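Local coordinates for 150aa long hypothetical histidine triad nucleotide-binding protein (Sulfolobus tokodaii, PDB 2EO4), which binds a zinc ion and, as a histidine triad family protein, may hydrolyse nucleotide substrates, possibly with adenylylsulfatase activity, at residues A[24-36]-A[114-128]. Residues are numbered along the deposited sequence; the frame is centred on the assembly and turned at random.
Sequences AILDKYPVSLGHT and FKPRKEQEKEYYELL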
loop_
_atom_site.group_PDB
_atom_site.type_symbol
_atom_site.label_atom_id
_atom_site.label_comp_id
_atom_site.label_asym_id
_atom_site.label_seq_id
_atom_site.Cartn_x
_atom_site.Cartn_y
_atom_site.Cartn_z
ATOM N N ALA A 24 -2.709 -2.500 15.019
ATOM C CA ALA A 24 -1.604 -3.082 14.271
ATOM C C ALA A 24 -1.270 -4.335 15.066
ATOM O O ALA A 24 -1.096 -4.275 16.285
ATOM C CB ALA A 24 -0.416 -2.131 14.236
ATOM N N ILE A 25 -1.195 -5.467 14.377
ATOM C CA ILE A 25 -0.934 -6.746 15.025
ATOM C C ILE A 25 0.207 -7.482 14.338
ATOM O O ILE A 25 0.329 -7.433 13.118
ATOM C CB ILE A 25 -2.203 -7.618 14.957
ATOM C CG1 ILE A 25 -3.357 -6.888 15.654
ATOM C CG2 ILE A 25 -1.951 -8.983 15.586
ATOM C CD1 ILE A 25 -4.727 -7.287 15.146
ATOM N N LEU A 26 1.045 -8.161 15.115
ATOM C CA LEU A 26 2.142 -8.915 14.517
ATOM C C LEU A 26 1.558 -10.050 13.688
ATOM O O LEU A 26 0.586 -10.692 14.098
ATOM C CB LEU A 26 3.060 -9.506 15.598
ATOM C CG LEU A 26 3.938 -8.537 16.391
ATOM C CD1 LEU A 26 4.721 -9.304 17.451
ATOM C CD2 LEU A 26 4.887 -7.822 15.448
ATOM N N ASP A 27 2.140 -10.285 12.515
ATOM C CA ASP A 27 1.680 -11.366 11.647
ATOM C C ASP A 27 2.067 -12.672 12.335
ATOM O O ASP A 27 3.196 -12.810 12.815
ATOM C CB ASP A 27 2.365 -11.269 10.278
ATOM C CG ASP A 27 1.752 -12.208 9.247
ATOM O OD1 ASP A 27 1.733 -13.434 9.483
ATOM O OD2 ASP A 27 1.290 -11.717 8.198
ATOM N N LYS A 28 1.140 -13.622 12.397
ATOM C CA LYS A 28 1.424 -14.901 13.047
ATOM C C LYS A 28 2.434 -15.756 12.275
ATOM O O LYS A 28 3.183 -16.523 12.875
ATOM C CB LYS A 28 0.129 -15.696 13.255
ATOM C CG LYS A 28 0.338 -17.046 13.945
ATOM C CD LYS A 28 -0.987 -17.759 14.211
ATOM C CE LYS A 28 -0.752 -19.123 14.848
ATOM N NZ LYS A 28 -2.021 -19.836 15.175
ATOM N N TYR A 29 2.453 -15.626 10.952
ATOM C CA TYR A 29 3.379 -16.387 10.108
ATOM C C TYR A 29 4.171 -15.358 9.297
ATOM O O TYR A 29 4.071 -15.302 8.070
ATOM C CB TYR A 29 2.588 -17.299 9.164
ATOM C CG TYR A 29 1.584 -18.199 9.861
ATOM C CD1 TYR A 29 1.966 -19.428 10.395
ATOM C CD2 TYR A 29 0.247 -17.818 9.977
ATOM C CE1 TYR A 29 1.038 -20.258 11.027
ATOM C CE2 TYR A 29 -0.687 -18.639 10.604
ATOM C CZ TYR A 29 -0.285 -19.858 11.124
ATOM O OH TYR A 29 -1.216 -20.679 11.724
ATOM N N PRO A 30 4.989 -14.545 9.980
ATOM C CA PRO A 30 5.806 -13.487 9.370
ATOM C C PRO A 30 6.739 -13.842 8.223
ATOM O O PRO A 30 7.463 -14.834 8.273
ATOM C CB PRO A 30 6.567 -12.915 10.563
ATOM C CG PRO A 30 6.771 -14.108 11.418
ATOM C CD PRO A 30 5.410 -14.772 11.375
ATOM N N VAL A 31 6.712 -13.002 7.193
ATOM C CA VAL A 31 7.575 -13.164 6.029
ATOM C C VAL A 31 8.982 -12.758 6.451
ATOM O O VAL A 31 9.976 -13.326 5.997
ATOM C CB VAL A 31 7.110 -12.258 4.869
ATOM C CG1 VAL A 31 8.198 -12.149 3.810
ATOM C CG2 VAL A 31 5.836 -12.819 4.262
ATOM N N SER A 32 9.054 -11.756 7.321
ATOM C CA SER A 32 10.329 -11.270 7.829
ATOM C C SER A 32 10.125 -10.814 9.267
ATOM O O SER A 32 8.993 -10.620 9.719
ATOM C CB SER A 32 10.848 -10.105 6.977
ATOM O OG SER A 32 10.071 -8.937 7.173
ATOM N N LEU A 33 11.226 -10.647 9.987
ATOM C CA LEU A 33 11.170 -10.232 11.379
ATOM C C LEU A 33 10.464 -8.887 11.559
ATOM O O LEU A 33 10.871 -7.880 10.980
ATOM C CB LEU A 33 12.592 -10.154 11.945
ATOM C CG LEU A 33 12.709 -9.802 13.426
ATOM C CD1 LEU A 33 13.349 -10.962 14.185
ATOM C CD2 LEU A 33 13.538 -8.541 13.575
ATOM N N GLY A 34 9.402 -8.879 12.360
ATOM C CA GLY A 34 8.668 -7.647 12.598
ATOM C C GLY A 34 7.474 -7.429 11.680
ATOM O O GLY A 34 6.799 -6.406 11.781
ATOM N N HIS A 35 7.221 -8.384 10.787
ATOM C CA HIS A 35 6.095 -8.309 9.851
ATOM C C HIS A 35 4.832 -8.008 10.659
ATOM O O HIS A 35 4.472 -8.752 11.572
ATOM C CB HIS A 35 5.970 -9.648 9.108
ATOM C CG HIS A 35 4.911 -9.675 8.047
ATOM N ND1 HIS A 35 4.719 -10.766 7.226
ATOM C CD2 HIS A 35 3.972 -8.766 7.689
ATOM C CE1 HIS A 35 3.707 -10.530 6.410
ATOM N NE2 HIS A 35 3.234 -9.324 6.670
ATOM N N THR A 36 4.165 -6.911 10.311
ATOM C CA THR A 36 2.970 -6.470 11.019
ATOM C C THR A 36 1.826 -6.130 10.074
ATOM O O THR A 36 2.048 -5.777 8.915
ATOM C CB THR A 36 3.305 -5.226 11.874
ATOM O OG1 THR A 36 4.244 -5.601 12.885
ATOM C CG2 THR A 36 2.053 -4.639 12.528
ATOM N N PHE A 114 15.126 -16.987 13.461
ATOM C CA PHE A 114 13.861 -16.597 12.856
ATOM C C PHE A 114 13.580 -17.562 11.712
ATOM O O PHE A 114 14.457 -17.831 10.890
ATOM C CB PHE A 114 13.948 -15.167 12.314
ATOM C CG PHE A 114 12.699 -14.705 11.615
ATOM C CD1 PHE A 114 11.570 -14.341 12.344
ATOM C CD2 PHE A 114 12.641 -14.659 10.226
ATOM C CE1 PHE A 114 10.400 -13.941 11.696
ATOM C CE2 PHE A 114 11.477 -14.262 9.568
ATOM C CZ PHE A 114 10.354 -13.903 10.306
ATOM N N LYS A 115 12.361 -18.085 11.662
ATOM C CA LYS A 115 11.976 -19.018 10.611
ATOM C C LYS A 115 10.975 -18.355 9.669
ATOM O O LYS A 115 9.772 -18.348 9.931
ATOM C CB LYS A 115 11.363 -20.277 11.229
ATOM C CG LYS A 115 12.308 -21.027 12.162
ATOM C CD LYS A 115 11.631 -22.235 12.799
ATOM C CE LYS A 115 11.217 -23.266 11.757
ATOM N NZ LYS A 115 10.527 -24.440 12.370
ATOM N N PRO A 116 11.464 -17.791 8.552
ATOM C CA PRO A 116 10.639 -17.111 7.549
ATOM C C PRO A 116 9.382 -17.862 7.114
ATOM O O PRO A 116 9.424 -19.065 6.851
ATOM C CB PRO A 116 11.611 -16.903 6.391
ATOM C CG PRO A 116 12.904 -16.678 7.096
ATOM C CD PRO A 116 12.885 -17.760 8.159
ATOM N N ARG A 117 8.270 -17.133 7.052
ATOM C CA ARG A 117 6.977 -17.665 6.628
ATOM C C ARG A 117 6.343 -18.728 7.521
ATOM O O ARG A 117 5.340 -19.333 7.144
ATOM C CB ARG A 117 7.088 -18.203 5.197
ATOM C CG ARG A 117 7.441 -17.132 4.179
ATOM C CD ARG A 117 7.581 -17.704 2.777
ATOM N NE ARG A 117 7.880 -16.661 1.801
ATOM C CZ ARG A 117 8.977 -15.911 1.816
ATOM N NH1 ARG A 117 9.892 -16.087 2.761
ATOM N NH2 ARG A 117 9.158 -14.978 0.891
ATOM N N LYS A 118 6.911 -18.952 8.700
ATOM C CA LYS A 118 6.366 -19.948 9.618
ATOM C C LYS A 118 5.987 -19.319 10.954
ATOM O O LYS A 118 6.297 -18.158 11.210
ATOM C CB LYS A 118 7.389 -21.060 9.853
ATOM C CG LYS A 118 7.730 -21.872 8.609
ATOM C CD LYS A 118 8.771 -22.940 8.922
ATOM C CE LYS A 118 9.020 -23.845 7.723
ATOM N NZ LYS A 118 9.480 -23.085 6.529
ATOM N N GLU A 119 5.304 -20.088 11.796
ATOM C CA GLU A 119 4.917 -19.604 13.117
ATOM C C GLU A 119 6.199 -19.604 13.942
ATOM O O GLU A 119 6.993 -20.540 13.853
ATOM C CB GLU A 119 3.895 -20.545 13.753
ATOM C CG GLU A 119 3.257 -20.011 15.024
ATOM C CD GLU A 119 2.331 -21.021 15.677
ATOM O OE1 GLU A 119 1.703 -21.815 14.943
ATOM O OE2 GLU A 119 2.221 -21.012 16.920
ATOM N N GLN A 120 6.408 -18.557 14.735
ATOM C CA GLN A 120 7.611 -18.458 15.554
ATOM C C GLN A 120 7.341 -18.941 16.972
ATOM O O GLN A 120 6.206 -19.254 17.328
ATOM C CB GLN A 120 8.098 -17.005 15.616
ATOM C CG GLN A 120 8.223 -16.318 14.266
ATOM C CD GLN A 120 9.201 -17.009 13.343
ATOM O OE1 GLN A 120 10.367 -17.213 13.691
ATOM N NE2 GLN A 120 8.734 -17.370 12.151
ATOM N N GLU A 121 8.394 -19.003 17.780
ATOM C CA GLU A 121 8.250 -19.414 19.169
ATOM C C GLU A 121 7.646 -18.230 19.914
ATOM O O GLU A 121 7.789 -17.088 19.480
ATOM C CB GLU A 121 9.614 -19.771 19.762
ATOM C CG GLU A 121 10.278 -20.962 19.092
ATOM C CD GLU A 121 9.390 -22.194 19.089
ATOM O OE1 GLU A 121 8.963 -22.622 20.183
ATOM O OE2 GLU A 121 9.116 -22.735 17.995
ATOM N N LYS A 122 6.967 -18.502 21.023
ATOM C CA LYS A 122 6.330 -17.455 21.815
ATOM C C LYS A 122 7.243 -16.261 22.081
ATOM O O LYS A 122 6.809 -15.109 22.014
ATOM C CB LYS A 122 5.846 -18.025 23.152
ATOM C CG LYS A 122 5.170 -16.996 24.049
ATOM C CD LYS A 122 4.820 -17.570 25.415
ATOM C CE LYS A 122 3.839 -18.727 25.307
ATOM N NZ LYS A 122 3.508 -19.292 26.649
ATOM N N GLU A 123 8.506 -16.542 22.379
ATOM C CA GLU A 123 9.488 -15.503 22.675
ATOM C C GLU A 123 9.583 -14.419 21.598
ATOM O O GLU A 123 9.778 -13.242 21.909
ATOM C CB GLU A 123 10.864 -16.140 22.884
ATOM C CG GLU A 123 10.972 -17.024 24.128
ATOM C CD GLU A 123 9.951 -18.153 24.159
ATOM O OE1 GLU A 123 9.873 -18.925 23.178
ATOM O OE2 GLU A 123 9.231 -18.273 25.174
ATOM N N TYR A 124 9.450 -14.818 20.337
ATOM C CA TYR A 124 9.514 -13.878 19.220
ATOM C C TYR A 124 8.433 -12.806 19.317
ATOM O O TYR A 124 8.713 -11.611 19.212
ATOM C CB TYR A 124 9.351 -14.625 17.892
ATOM C CG TYR A 124 9.004 -13.731 16.715
ATOM C CD1 TYR A 124 9.996 -13.073 15.993
ATOM C CD2 TYR A 124 7.674 -13.531 16.343
ATOM C CE1 TYR A 124 9.675 -12.234 14.923
ATOM C CE2 TYR A 124 7.339 -12.689 15.277
ATOM C CZ TYR A 124 8.346 -12.048 14.573
ATOM O OH TYR A 124 8.024 -11.225 13.518
ATOM N N TYR A 125 7.192 -13.243 19.508
ATOM C CA TYR A 125 6.059 -12.327 19.594
ATOM C C TYR A 125 6.141 -11.397 20.797
ATOM O O TYR A 125 5.824 -10.212 20.698
ATOM C CB TYR A 125 4.751 -13.118 19.644
ATOM C CG TYR A 125 4.569 -14.038 18.458
ATOM C CD1 TYR A 125 4.113 -13.550 17.233
ATOM C CD2 TYR A 125 4.912 -15.387 18.545
ATOM C CE1 TYR A 125 4.007 -14.388 16.120
ATOM C CE2 TYR A 125 4.812 -16.230 17.443
ATOM C CZ TYR A 125 4.363 -15.725 16.235
ATOM O OH TYR A 125 4.292 -16.555 15.139
ATOM N N GLU A 126 6.570 -11.932 21.932
ATOM C CA GLU A 126 6.666 -11.124 23.138
ATOM C C GLU A 126 7.723 -10.031 22.994
ATOM O O GLU A 126 7.475 -8.875 23.328
ATOM C CB GLU A 126 6.974 -12.021 24.341
ATOM C CG GLU A 126 5.957 -13.137 24.523
ATOM C CD GLU A 126 6.235 -13.998 25.737
ATOM O OE1 GLU A 126 7.404 -14.403 25.921
ATOM O OE2 GLU A 126 5.284 -14.276 26.500
ATOM N N LEU A 127 8.893 -10.393 22.481
ATOM C CA LEU A 127 9.969 -9.425 22.307
ATOM C C LEU A 127 9.653 -8.370 21.251
ATOM O O LEU A 127 9.818 -7.173 21.489
ATOM C CB LEU A 127 11.270 -10.135 21.936
ATOM C CG LEU A 127 12.467 -9.210 21.700
ATOM C CD1 LEU A 127 12.731 -8.380 22.950
ATOM C CD2 LEU A 127 13.687 -10.034 21.333
ATOM N N LEU A 128 9.208 -8.811 20.078
ATOM C CA LEU A 128 8.888 -7.874 19.007
ATOM C C LEU A 128 7.809 -6.888 19.422
ATOM O O LEU A 128 7.900 -5.699 19.123
ATOM C CB LEU A 128 8.447 -8.629 17.749
ATOM C CG LEU A 128 9.558 -8.955 16.748
ATOM C CD1 LEU A 128 10.132 -7.654 16.196
ATOM C CD2 LEU A 128 10.646 -9.779 17.421
HETATM O O HOH W 1 5.432 -10.923 13.070
#
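The hydroxyl of Tyr124 is held by two partners: it accepts the N-H of Gly34, with N 3.0 Å from OH and an N-H...O angle of 164°, and it donates to a water 2.6 Å from OH. That water in turn donates to the carbonyl oxygens of Asp27 and His35, so one phenol links both ends of the loop to the helix. Tyr125 does a similar job one residue on. Its OH donates to Lys28 O at 2.5 Å, tilted 21° from the carbonyl plane, and accepts the backbone N-H of Gln120, which ties the tyrosine back to the loop that leads into its own helix. Tyr124 CD2 lies over the centre of the Tyr125 ring.

Pro30 packs against both Tyr124 and Phe114. Its CG is 3.6 Å from Phe114 CE1 at the ring edge, while Leu33 N lies over one face of the same ring, offset toward the rim. Phe114 gets there with CG anti to its own backbone N (chi1 177°), which carries the ring across the Ser32-Leu33 peptide. Pro30 O accepts from Arg117 N at 2.7 Å, in the type II turn 115-118, held by the Gln120 amide: OE1 takes Lys115 N, and NE2 gives to Lys118 O and to Lys115 O, the latter from the face opposite to Lys118 N. Farther out, Glu119 CB rests against the Tyr29 ring.

Toward the sheet, Leu26 CD1 packs on Leu128 CB at 3.8 Å, the two side chains crossing at about a right angle. The contact thus lays the connection between strands 22-26 and 36-40 on the start of helix 122-143 and the loop leading into it; the Tyr14 ring meets that of Tyr125, Val73 borders Leu33 and Leu128, and strand 97-102 meets the loop where His35 NE2 hydrogen-bonds ND1 of His98, from the predicted histidine triad motif.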